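Local coordinates for protein group 3 allergen SMIPP-S Yv6023A04 (Sarcoptes scabiei type hominis, PDB 3H7O) that belongs to the trypsin-like peptidase S1 family but is an inactivated protease paralogue, so it is probably not a working endopeptidase despite the serine protease activity assigned to its relatives, at residues 126-131 with 178-182; 159-164 with 200-204; 175-179 with 208-212. The protein carries 3 engineered substitutions. All blocks are in the same frame, centred on the assembly; numbering follows the deposited sequence.

Contact 1: 126-131 with 178-182; sequences VSGYGD and LESGD
Asp131 reaches over the turn at 180-182, and its carboxylate oxygen OD1 takes two hydrogen bonds there. Ser180 OG donates to Asp131 OD1 at 2.7 Å from the syn side, tilted out of the carboxylate plane, while Gly181 N meets the same Asp131 OD1 almost head-on at 2.8 Å. The first torsion, -73°, sets CG beside the backbone N and brings the group over these donors; a short acidic side chain suits the place because one oxygen can serve both. Water 3 joins Asp131 OD2 to Ser180 N.

A return grip comes from Glu179, whose extended chain carries OE1 to the backbone N of Asp131, 2.7 Å away and at 170° on the hydrogen. The carboxylate planes lie only 25° apart, and Asp131 OD2 is 3.6 Å from Glu179 OE1, like charges whose closeness is costly but probably eased by the N-H groups and water bonded to them.

Gly130 threads between Glu179 OE1 and the carboxylate of Asp182. With a positive phi and no side chain, it lets Glu179 OE1 approach its CA to 3.6 Å, and its N gives Asp182 OD1 a bent bond (3.1 Å) from above the carboxylate plane. Asp182 OD2 uses its anti lone pair for Glu179 N and also bonds a glycerol, probably from the crystallisation liquor. In active relatives the equivalent aspartate, just before the nucleophile position, pairs with the mature N terminus, and the N-H matching that of Gly181 helps form the oxyanion hole; spending it on Asp131 is consistent with a hole not formed in the usual way.

Further in, Val126 CG1 rests against Leu178 CD2. Val126 belongs to strand 123-128, which bonds to strands 143-150 and 186-189, while Phe211 of strand 209-213 packs against Val126.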
ATOM      1  N   VAL A 126       5.161   6.209  -5.346  1.00 24.81           N
ATOM      2  CA  VAL A 126       3.962   5.493  -4.925  1.00 25.81           C
ATOM      3  C   VAL A 126       3.306   4.903  -6.173  1.00 26.04           C
ATOM      4  O   VAL A 126       3.277   5.548  -7.214  1.00 25.51           O
ATOM      5  CB  VAL A 126       2.986   6.420  -4.131  1.00 26.24           C
ATOM      6  CG1 VAL A 126       2.529   7.617  -4.967  1.00 27.16           C
ATOM      7  CG2 VAL A 126       1.787   5.635  -3.593  1.00 26.70           C
ATOM      8  N   SER A 127       2.820   3.667  -6.074  1.00 26.10           N
ATOM      9  CA  SER A 127       2.104   3.041  -7.188  1.00 26.77           C
ATOM     10  C   SER A 127       0.845   2.327  -6.699  1.00 26.69           C
ATOM     11  O   SER A 127       0.799   1.822  -5.573  1.00 26.60           O
ATOM     12  CB  SER A 127       3.014   2.072  -7.952  1.00 26.58           C
ATOM     13  OG  SER A 127       3.455   1.020  -7.107  1.00 26.78           O
ATOM     14  N   GLY A 128      -0.172   2.292  -7.554  1.00 27.15           N
ATOM     15  CA  GLY A 128      -1.452   1.694  -7.203  1.00 26.18           C
ATOM     16  C   GLY A 128      -2.561   2.072  -8.166  1.00 27.25           C
ATOM     17  O   GLY A 128      -2.307   2.625  -9.238  1.00 25.84           O
ATOM     18  N   TYR A 129      -3.798   1.801  -7.752  1.00 27.71           N
ATOM     19  CA  TYR A 129      -4.934   1.747  -8.668  1.00 28.64           C
ATOM     20  C   TYR A 129      -6.064   2.714  -8.339  1.00 28.53           C
ATOM     21  O   TYR A 129      -6.994   2.866  -9.128  1.00 28.97           O
ATOM     22  CB  TYR A 129      -5.475   0.312  -8.725  1.00 28.22           C
ATOM     23  CG  TYR A 129      -4.438  -0.697  -9.167  1.00 27.60           C
ATOM     24  CD1 TYR A 129      -4.194  -0.920 -10.521  1.00 26.94           C
ATOM     25  CD2 TYR A 129      -3.694  -1.423  -8.230  1.00 24.65           C
ATOM     26  CE1 TYR A 129      -3.238  -1.842 -10.937  1.00 26.90           C
ATOM     27  CE2 TYR A 129      -2.738  -2.357  -8.638  1.00 24.21           C
ATOM     28  CZ  TYR A 129      -2.516  -2.555  -9.994  1.00 25.77           C
ATOM     29  OH  TYR A 129      -1.574  -3.459 -10.414  1.00 27.78           O
ATOM     30  N   GLY A 130      -5.990   3.359  -7.177  1.00 29.29           N
ATOM     31  CA  GLY A 130      -7.041   4.283  -6.748  1.00 30.13           C
ATOM     32  C   GLY A 130      -8.324   3.557  -6.386  1.00 31.39           C
ATOM     33  O   GLY A 130      -8.302   2.363  -6.066  1.00 29.81           O
ATOM     34  N   ASP A 131      -9.440   4.282  -6.442  1.00 33.35           N
ATOM     35  CA  ASP A 131     -10.756   3.741  -6.098  1.00 35.23           C
ATOM     36  C   ASP A 131     -11.259   2.761  -7.148  1.00 37.29           C
ATOM     37  O   ASP A 131     -11.158   3.017  -8.352  1.00 37.09           O
ATOM     38  CB  ASP A 131     -11.776   4.871  -5.921  1.00 35.37           C
ATOM     39  CG  ASP A 131     -11.568   5.659  -4.642  1.00 34.54           C
ATOM     40  OD1 ASP A 131     -10.948   5.125  -3.697  1.00 33.02           O
ATOM     41  OD2 ASP A 131     -12.044   6.815  -4.579  1.00 35.55           O
ATOM     42  N   LEU A 178      -3.862  11.065  -3.555  1.00 28.58           N
ATOM     43  CA  LEU A 178      -4.232   9.654  -3.505  1.00 29.80           C
ATOM     44  C   LEU A 178      -5.710   9.522  -3.152  1.00 29.86           C
ATOM     45  O   LEU A 178      -6.301  10.434  -2.562  1.00 29.51           O
ATOM     46  CB  LEU A 178      -3.360   8.890  -2.494  1.00 28.78           C
ATOM     47  CG  LEU A 178      -1.834   8.950  -2.655  1.00 31.78           C
ATOM     48  CD1 LEU A 178      -1.128   8.183  -1.540  1.00 30.88           C
ATOM     49  CD2 LEU A 178      -1.376   8.447  -4.014  1.00 33.52           C
ATOM     50  N   GLU A 179      -6.303   8.392  -3.525  1.00 29.18           N
ATOM     51  CA  GLU A 179      -7.701   8.103  -3.210  1.00 29.75           C
ATOM     52  C   GLU A 179      -7.796   7.068  -2.087  1.00 29.15           C
ATOM     53  O   GLU A 179      -6.787   6.484  -1.688  1.00 29.07           O
ATOM     54  CB  GLU A 179      -8.438   7.619  -4.461  1.00 29.74           C
ATOM     55  CG  GLU A 179      -8.709   8.719  -5.486  1.00 32.20           C
ATOM     56  CD  GLU A 179      -9.268   8.196  -6.803  1.00 34.76           C
ATOM     57  OE1 GLU A 179      -9.408   6.965  -6.974  1.00 35.60           O
ATOM     58  OE2 GLU A 179      -9.565   9.030  -7.681  1.00 36.72           O
ATOM     59  N   SER A 180      -9.005   6.837  -1.579  1.00 29.55           N
ATOM     60  CA  SER A 180      -9.201   5.874  -0.493  1.00 30.02           C
ATOM     61  C   SER A 180      -8.701   4.475  -0.865  1.00 29.06           C
ATOM     62  O   SER A 180      -8.162   3.768  -0.021  1.00 29.27           O
ATOM     63  CB  SER A 180     -10.666   5.828  -0.055  1.00 30.02           C
ATOM     64  OG  SER A 180     -11.471   5.248  -1.063  1.00 34.32           O
ATOM     65  N   GLY A 181      -8.871   4.096  -2.132  1.00 28.53           N
ATOM     66  CA  GLY A 181      -8.362   2.823  -2.656  1.00 28.23           C
ATOM     67  C   GLY A 181      -6.846   2.735  -2.748  1.00 28.87           C
ATOM     68  O   GLY A 181      -6.295   1.655  -2.993  1.00 29.41           O
ATOM     69  N   ASP A 182      -6.166   3.864  -2.548  1.00 28.05           N
ATOM     70  CA  ASP A 182      -4.706   3.898  -2.554  1.00 28.16           C
ATOM     71  C   ASP A 182      -4.077   3.566  -1.197  1.00 28.23           C
ATOM     72  O   ASP A 182      -2.854   3.524  -1.073  1.00 27.86           O
ATOM     73  CB  ASP A 182      -4.189   5.245  -3.070  1.00 27.74           C
ATOM     74  CG  ASP A 182      -4.349   5.392  -4.570  1.00 29.85           C
ATOM     75  OD1 ASP A 182      -3.843   4.520  -5.312  1.00 30.35           O
ATOM     76  OD2 ASP A 182      -4.974   6.380  -5.010  1.00 27.08           O
TER
HETATM   77  O   HOH W   1      -4.268   0.434  -5.172  1.00 30.16           O
HETATM   78  O   HOH W   2      -6.992   0.117  -5.031  1.00 40.13           O
HETATM   79  O   HOH W   3     -11.210   8.354  -2.620  1.00 33.03           O

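Contact 2: 159-164 with 200-204; sequences YGPIFL and FPKRP
Tyr159 and Arg203, with CA atoms 6.3 Å apart, stand at the ends of two beta turns, and no hydrogen bond crosses directly between the segments. On one side a type II' turn runs from Tyr159 to Ile162, closed by Ile162 N to Tyr159 O; Gly160 supplies its positive phi as the chain leaves helix 152-159. On the other a type I turn spans Phe200 to Arg203, closed by Arg203 N to Phe200 O.

The side chains join the turns. Tyr159 presents its ring edge to the face of Phe200 in an offset edge-to-face pair, centroids 5.9 Å apart and planes at 73°. Pro204 CD lies over one face of the tyrosine ring, and Arg203 CB comes to 3.6 Å from Tyr159 CE2. Two branched residues also pack on Phe200: Ile162 CG2 is 3.7 Å from Phe200 CD1, and Leu164 CD2 is 3.6 Å from Phe200 CE2. With chi1 at -68° CG1 of Ile162 lies beside the backbone N, and the extended chain brings CD1 to the backbone of Lys202 and Arg203. Branched aliphatics suit these spots because their methyls fit around a flat ring.

Water 4 ties the polar rims together: it donates to Tyr159 OH (2.8 Å) and accepts from Phe200 N and Arg203 NH1. The stronger partners lie beyond: Tyr159 OH bonds Pro208 O, and Arg203 forms a salt bridge with Glu209 and bonds a glycerol through NH2. The chemistry implies two loops joined by apolar packing and one bridging water, their phenol and guanidinium fixed in direction by Glu209 of strand 209-213 and Pro208 just before it.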
ATOM      1  N   TYR A 159      -2.506  18.266   9.594  1.00 26.23           N
ATOM      2  CA  TYR A 159      -3.537  17.275   9.896  1.00 26.81           C
ATOM      3  C   TYR A 159      -4.360  17.617  11.137  1.00 27.05           C
ATOM      4  O   TYR A 159      -5.388  16.987  11.398  1.00 26.32           O
ATOM      5  CB  TYR A 159      -2.930  15.872   9.994  1.00 26.39           C
ATOM      6  CG  TYR A 159      -2.923  15.149   8.669  1.00 26.61           C
ATOM      7  CD1 TYR A 159      -1.958  15.432   7.697  1.00 24.71           C
ATOM      8  CD2 TYR A 159      -3.893  14.190   8.378  1.00 26.83           C
ATOM      9  CE1 TYR A 159      -1.960  14.770   6.465  1.00 25.39           C
ATOM     10  CE2 TYR A 159      -3.898  13.518   7.158  1.00 29.91           C
ATOM     11  CZ  TYR A 159      -2.935  13.811   6.205  1.00 26.64           C
ATOM     12  OH  TYR A 159      -2.952  13.135   4.999  1.00 28.26           O
ATOM     13  N   GLY A 160      -3.904  18.620  11.886  1.00 28.79           N
ATOM     14  CA  GLY A 160      -4.652  19.187  13.009  1.00 29.35           C
ATOM     15  C   GLY A 160      -5.057  18.184  14.075  1.00 29.48           C
ATOM     16  O   GLY A 160      -4.197  17.577  14.708  1.00 29.67           O
ATOM     17  N   PRO A 161      -6.375  17.999  14.275  1.00 29.80           N
ATOM     18  CA  PRO A 161      -6.891  17.105  15.318  1.00 29.16           C
ATOM     19  C   PRO A 161      -6.732  15.614  15.006  1.00 28.19           C
ATOM     20  O   PRO A 161      -7.005  14.784  15.872  1.00 27.87           O
ATOM     21  CB  PRO A 161      -8.376  17.473  15.388  1.00 29.54           C
ATOM     22  CG  PRO A 161      -8.700  17.971  14.027  1.00 30.85           C
ATOM     23  CD  PRO A 161      -7.464  18.691  13.559  1.00 30.13           C
ATOM     24  N   ILE A 162      -6.310  15.286  13.785  1.00 26.92           N
ATOM     25  CA  ILE A 162      -6.093  13.898  13.374  1.00 26.42           C
ATOM     26  C   ILE A 162      -4.737  13.405  13.877  1.00 25.48           C
ATOM     27  O   ILE A 162      -3.689  13.944  13.503  1.00 24.51           O
ATOM     28  CB  ILE A 162      -6.196  13.723  11.830  1.00 26.38           C
ATOM     29  CG1 ILE A 162      -7.642  13.945  11.361  1.00 28.39           C
ATOM     30  CG2 ILE A 162      -5.679  12.343  11.396  1.00 27.86           C
ATOM     31  CD1 ILE A 162      -7.824  13.978   9.847  1.00 28.78           C
ATOM     32  N   PHE A 163      -4.765  12.381  14.727  1.00 24.88           N
ATOM     33  CA  PHE A 163      -3.534  11.824  15.278  1.00 24.17           C
ATOM     34  C   PHE A 163      -2.715  11.101  14.217  1.00 23.46           C
ATOM     35  O   PHE A 163      -3.232  10.255  13.476  1.00 23.77           O
ATOM     36  CB  PHE A 163      -3.810  10.880  16.459  1.00 23.65           C
ATOM     37  CG  PHE A 163      -2.574  10.194  16.985  1.00 23.66           C
ATOM     38  CD1 PHE A 163      -1.736  10.841  17.890  1.00 25.70           C
ATOM     39  CD2 PHE A 163      -2.239   8.911  16.563  1.00 23.92           C
ATOM     40  CE1 PHE A 163      -0.582  10.218  18.372  1.00 23.17           C
ATOM     41  CE2 PHE A 163      -1.087   8.279  17.039  1.00 26.02           C
ATOM     42  CZ  PHE A 163      -0.259   8.939  17.945  1.00 20.07           C
ATOM     43  N   LEU A 164      -1.431  11.441  14.160  1.00 22.41           N
ATOM     44  CA  LEU A 164      -0.465  10.699  13.356  1.00 22.21           C
ATOM     45  C   LEU A 164       0.628  10.183  14.277  1.00 22.36           C
ATOM     46  O   LEU A 164       1.174  10.938  15.075  1.00 22.44           O
ATOM     47  CB  LEU A 164       0.153  11.586  12.274  1.00 22.14           C
ATOM     48  CG  LEU A 164      -0.744  12.167  11.176  1.00 23.86           C
ATOM     49  CD1 LEU A 164       0.080  13.085  10.299  1.00 22.52           C
ATOM     50  CD2 LEU A 164      -1.372  11.066  10.346  1.00 21.86           C
ATOM     51  N   PHE A 200      -6.526   8.976   5.232  1.00 30.67           N
ATOM     52  CA  PHE A 200      -7.437   9.552   6.211  1.00 29.66           C
ATOM     53  C   PHE A 200      -8.550  10.312   5.489  1.00 30.63           C
ATOM     54  O   PHE A 200      -8.318  11.403   4.968  1.00 30.09           O
ATOM     55  CB  PHE A 200      -6.682  10.480   7.168  1.00 29.06           C
ATOM     56  CG  PHE A 200      -5.718   9.764   8.065  1.00 27.36           C
ATOM     57  CD1 PHE A 200      -6.107   9.353   9.338  1.00 26.80           C
ATOM     58  CD2 PHE A 200      -4.421   9.487   7.636  1.00 26.92           C
ATOM     59  CE1 PHE A 200      -5.218   8.683  10.172  1.00 27.75           C
ATOM     60  CE2 PHE A 200      -3.528   8.816   8.459  1.00 28.13           C
ATOM     61  CZ  PHE A 200      -3.927   8.414   9.731  1.00 29.05           C
ATOM     62  N   PRO A 201      -9.762   9.726   5.446  1.00 31.53           N
ATOM     63  CA  PRO A 201     -10.909  10.325   4.749  1.00 32.06           C
ATOM     64  C   PRO A 201     -11.268  11.736   5.228  1.00 32.09           C
ATOM     65  O   PRO A 201     -11.760  12.547   4.440  1.00 31.91           O
ATOM     66  CB  PRO A 201     -12.059   9.350   5.052  1.00 32.32           C
ATOM     67  CG  PRO A 201     -11.579   8.512   6.204  1.00 32.98           C
ATOM     68  CD  PRO A 201     -10.103   8.413   6.020  1.00 31.99           C
ATOM     69  N   LYS A 202     -11.016  12.027   6.503  1.00 31.38           N
ATOM     70  CA  LYS A 202     -11.394  13.317   7.082  1.00 31.81           C
ATOM     71  C   LYS A 202     -10.279  14.367   7.031  1.00 30.91           C
ATOM     72  O   LYS A 202     -10.405  15.440   7.624  1.00 30.32           O
ATOM     73  CB  LYS A 202     -11.905  13.128   8.515  1.00 32.48           C
ATOM     74  CG  LYS A 202     -13.246  12.415   8.583  1.00 36.75           C
ATOM     75  CD  LYS A 202     -13.633  12.053  10.008  1.00 40.01           C
ATOM     76  CE  LYS A 202     -14.917  11.225  10.033  1.00 42.50           C
ATOM     77  NZ  LYS A 202     -14.777   9.920   9.314  1.00 41.46           N
ATOM     78  N   ARG A 203      -9.205  14.062   6.305  1.00 30.18           N
ATOM     79  CA  ARG A 203      -8.053  14.960   6.196  1.00 29.90           C
ATOM     80  C   ARG A 203      -8.426  16.325   5.608  1.00 29.03           C
ATOM     81  O   ARG A 203      -9.393  16.428   4.844  1.00 29.04           O
ATOM     82  CB  ARG A 203      -6.939  14.307   5.375  1.00 30.06           C
ATOM     83  CG  ARG A 203      -7.155  14.333   3.873  1.00 33.05           C
ATOM     84  CD  ARG A 203      -6.135  13.461   3.190  1.00 36.86           C
ATOM     85  NE  ARG A 203      -5.854  13.901   1.827  1.00 36.49           N
ATOM     86  CZ  ARG A 203      -5.176  13.183   0.936  1.00 37.55           C
ATOM     87  NH1 ARG A 203      -4.718  11.978   1.254  1.00 34.71           N
ATOM     88  NH2 ARG A 203      -4.966  13.672  -0.276  1.00 37.57           N
ATOM     89  N   PRO A 204      -7.667  17.377   5.966  1.00 28.45           N
ATOM     90  CA  PRO A 204      -8.013  18.701   5.466  1.00 28.42           C
ATOM     91  C   PRO A 204      -7.649  18.855   3.998  1.00 27.64           C
ATOM     92  O   PRO A 204      -6.807  18.123   3.485  1.00 28.28           O
ATOM     93  CB  PRO A 204      -7.150  19.645   6.317  1.00 27.88           C
ATOM     94  CG  PRO A 204      -6.584  18.809   7.407  1.00 29.32           C
ATOM     95  CD  PRO A 204      -6.501  17.429   6.860  1.00 28.76           C
TER
HETATM   96  O   HOH W   4      -4.372  10.825   4.181  1.00 30.97           O

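Contact 3: 175-179 with 208-212; sequences GVSLE and PEVFT. With SO4 (sulfate ion), chain C; SO4 (sulfate ion), chain D.
Glu209 turns a largely buried carboxylate onto the apolar side chain of Leu178, an unusual meeting. The chain is folded at the CB-CG bond (chi2 -63°), which lays the acid back across the leucine: Glu209 OE1 lies 3.4 Å from Leu178 CB, and the leucine CG and CD1 pack against the same group. The two side chains cross at a slant, so the carbons cover one side of the acid while polar partners hold its oxygens.

Leu178 N donates to Glu209 OE2 at 2.9 Å. The bond is nearly straight, 168° at the hydrogen, yet it meets the oxygen from well above the carboxylate plane, 63° out of it. Glu209 OE1 is engaged by Arg203, whose salt bridge probably stabilises the negative charge in this buried position. A glycerol bonds Val176 O and, weakly, Glu209 OE2.

Farther along the strand, Leu178 CD1 touches Phe211 CZ at 4.1 Å. A leucine suits this junction: CD1 meets both the ring and the acid, with CB and CG along the carboxylate. The outer end of 175-179 meets sulfates, probably from the crystallisation liquor: Gly175 N donates to O2 of one at 2.8 Å, Ser177 OG to the other.

In trypsin-like proteases the loop leading to the nucleophile position and the strand facing it form two of the walls of the S1 specificity pocket. By position, segments 175-179 and 208-212 correspond to those walls, and Glu209 sits where trypsin has a glycine lining the pocket; its buried carboxylate and Leu178 probably occupy space that a substrate side chain would use.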
ATOM      1  N   GLY A 175      -0.923  19.057  -7.369  1.00 33.20           N
ATOM      2  CA  GLY A 175      -1.878  18.539  -8.351  1.00 33.67           C
ATOM      3  C   GLY A 175      -2.092  17.035  -8.325  1.00 34.04           C
ATOM      4  O   GLY A 175      -2.767  16.489  -9.198  1.00 34.18           O
ATOM      5  N   VAL A 176      -1.509  16.358  -7.335  1.00 34.11           N
ATOM      6  CA  VAL A 176      -1.672  14.914  -7.179  1.00 34.07           C
ATOM      7  C   VAL A 176      -2.214  14.606  -5.786  1.00 33.15           C
ATOM      8  O   VAL A 176      -1.683  15.091  -4.787  1.00 33.12           O
ATOM      9  CB  VAL A 176      -0.335  14.144  -7.412  1.00 35.04           C
ATOM     10  CG1 VAL A 176      -0.500  12.651  -7.122  1.00 34.80           C
ATOM     11  CG2 VAL A 176       0.178  14.351  -8.837  1.00 36.55           C
ATOM     12  N   SER A 177      -3.282  13.812  -5.733  1.00 32.11           N
ATOM     13  CA  SER A 177      -3.820  13.303  -4.472  1.00 30.76           C
ATOM     14  C   SER A 177      -4.139  11.826  -4.610  1.00 30.43           C
ATOM     15  O   SER A 177      -4.635  11.390  -5.650  1.00 30.34           O
ATOM     16  CB  SER A 177      -5.095  14.043  -4.070  1.00 30.62           C
ATOM     17  OG  SER A 177      -4.905  15.441  -4.058  1.00 31.42           O
ATOM     18  N   LEU A 178      -3.862  11.065  -3.555  1.00 28.58           N
ATOM     19  CA  LEU A 178      -4.232   9.654  -3.505  1.00 29.80           C
ATOM     20  C   LEU A 178      -5.710   9.522  -3.152  1.00 29.86           C
ATOM     21  O   LEU A 178      -6.301  10.434  -2.562  1.00 29.51           O
ATOM     22  CB  LEU A 178      -3.360   8.890  -2.494  1.00 28.78           C
ATOM     23  CG  LEU A 178      -1.834   8.950  -2.655  1.00 31.78           C
ATOM     24  CD1 LEU A 178      -1.128   8.183  -1.540  1.00 30.88           C
ATOM     25  CD2 LEU A 178      -1.376   8.447  -4.014  1.00 33.52           C
ATOM     26  N   GLU A 179      -6.303   8.392  -3.525  1.00 29.18           N
ATOM     27  CA  GLU A 179      -7.701   8.103  -3.210  1.00 29.75           C
ATOM     28  C   GLU A 179      -7.796   7.068  -2.087  1.00 29.15           C
ATOM     29  O   GLU A 179      -6.787   6.484  -1.688  1.00 29.07           O
ATOM     30  CB  GLU A 179      -8.438   7.619  -4.461  1.00 29.74           C
ATOM     31  CG  GLU A 179      -8.709   8.719  -5.486  1.00 32.20           C
ATOM     32  CD  GLU A 179      -9.268   8.196  -6.803  1.00 34.76           C
ATOM     33  OE1 GLU A 179      -9.408   6.965  -6.974  1.00 35.60           O
ATOM     34  OE2 GLU A 179      -9.565   9.030  -7.681  1.00 36.72           O
ATOM     35  N   PRO A 208      -0.777  16.872   2.956  1.00 25.98           N
ATOM     36  CA  PRO A 208       0.151  15.931   2.332  1.00 25.87           C
ATOM     37  C   PRO A 208      -0.357  14.502   2.482  1.00 25.28           C
ATOM     38  O   PRO A 208      -1.233  14.238   3.307  1.00 24.00           O
ATOM     39  CB  PRO A 208       1.441  16.100   3.147  1.00 25.64           C
ATOM     40  CG  PRO A 208       1.256  17.344   3.965  1.00 26.70           C
ATOM     41  CD  PRO A 208      -0.211  17.474   4.178  1.00 26.41           C
ATOM     42  N   GLU A 209       0.182  13.596   1.675  1.00 24.81           N
ATOM     43  CA  GLU A 209      -0.102  12.176   1.824  1.00 25.03           C
ATOM     44  C   GLU A 209       0.689  11.622   3.005  1.00 25.56           C
ATOM     45  O   GLU A 209       1.796  12.087   3.289  1.00 24.90           O
ATOM     46  CB  GLU A 209       0.233  11.415   0.535  1.00 25.33           C
ATOM     47  CG  GLU A 209      -0.500  11.919  -0.720  1.00 24.62           C
ATOM     48  CD  GLU A 209      -2.024  11.782  -0.648  1.00 27.53           C
ATOM     49  OE1 GLU A 209      -2.531  10.915   0.100  1.00 25.75           O
ATOM     50  OE2 GLU A 209      -2.722  12.536  -1.361  1.00 27.02           O
ATOM     51  N   VAL A 210       0.114  10.640   3.695  1.00 24.95           N
ATOM     52  CA  VAL A 210       0.778  10.006   4.833  1.00 25.77           C
ATOM     53  C   VAL A 210       1.079   8.550   4.519  1.00 25.63           C
ATOM     54  O   VAL A 210       0.258   7.847   3.918  1.00 25.34           O
ATOM     55  CB  VAL A 210      -0.060  10.117   6.136  1.00 25.16           C
ATOM     56  CG1 VAL A 210       0.645   9.413   7.316  1.00 27.24           C
ATOM     57  CG2 VAL A 210      -0.299  11.576   6.482  1.00 26.02           C
ATOM     58  N   PHE A 211       2.263   8.112   4.930  1.00 26.13           N
ATOM     59  CA  PHE A 211       2.741   6.763   4.667  1.00 26.36           C
ATOM     60  C   PHE A 211       3.247   6.151   5.952  1.00 27.22           C
ATOM     61  O   PHE A 211       3.990   6.790   6.693  1.00 26.85           O
ATOM     62  CB  PHE A 211       3.876   6.794   3.641  1.00 27.24           C
ATOM     63  CG  PHE A 211       3.474   7.384   2.321  1.00 26.91           C
ATOM     64  CD1 PHE A 211       2.964   6.574   1.315  1.00 30.30           C
ATOM     65  CD2 PHE A 211       3.579   8.756   2.093  1.00 28.39           C
ATOM     66  CE1 PHE A 211       2.567   7.117   0.090  1.00 27.83           C
ATOM     67  CE2 PHE A 211       3.186   9.310   0.876  1.00 25.96           C
ATOM     68  CZ  PHE A 211       2.683   8.485  -0.128  1.00 29.38           C
ATOM     69  N   THR A 212       2.834   4.919   6.218  1.00 26.88           N
ATOM     70  CA  THR A 212       3.395   4.151   7.318  1.00 27.05           C
ATOM     71  C   THR A 212       4.844   3.838   6.966  1.00 27.25           C
ATOM     72  O   THR A 212       5.131   3.323   5.883  1.00 26.85           O
ATOM     73  CB  THR A 212       2.605   2.849   7.556  1.00 26.28           C
ATOM     74  OG1 THR A 212       1.259   3.173   7.918  1.00 28.02           O
ATOM     75  CG2 THR A 212       3.238   2.028   8.678  1.00 27.60           C
TER
HETATM   76  S   SO4 C   1      -2.222  21.264  -4.556  1.00 69.97           S
HETATM   77  O1  SO4 C   1      -3.086  21.190  -3.381  1.00 69.39           O
HETATM   78  O2  SO4 C   1      -2.615  20.239  -5.519  1.00 68.72           O
HETATM   79  O3  SO4 C   1      -0.834  21.046  -4.152  1.00 70.39           O
HETATM   80  O4  SO4 C   1      -2.350  22.581  -5.172  1.00 70.22           O
HETATM   81  S   SO4 D 230      -7.524  17.985  -1.865  1.00 63.62           S
HETATM   82  O1  SO4 D 230      -6.621  18.823  -2.647  1.00 64.19           O
HETATM   83  O2  SO4 D 230      -7.450  16.607  -2.343  1.00 63.53           O
HETATM   84  O3  SO4 D 230      -8.893  18.477  -1.996  1.00 64.35           O
HETATM   85  O4  SO4 D 230      -7.123  18.041  -0.466  1.00 63.85           O

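How the contacts relate
From the N terminus, the chain first passes 126-131 at the end of strand 123-128, and contact 1 closes there when 178-182 returns 47 residues later. Inside that span lies 159-164, just after helix 152-159; its partner 200-204 comes beyond, so contact 2 crosses contact 1. Contact 3 starts at 175-179, sharing Leu178 and Glu179 with contact 1, and ends at 208-212, so it crosses contact 2 as well. Nothing nests. Together the three tie the loop before strand 186-189 and strand 209-213 into the C-terminal barrel, which the helix exit and the 200-204 loop flank, with contact 3 adjoining both of the others.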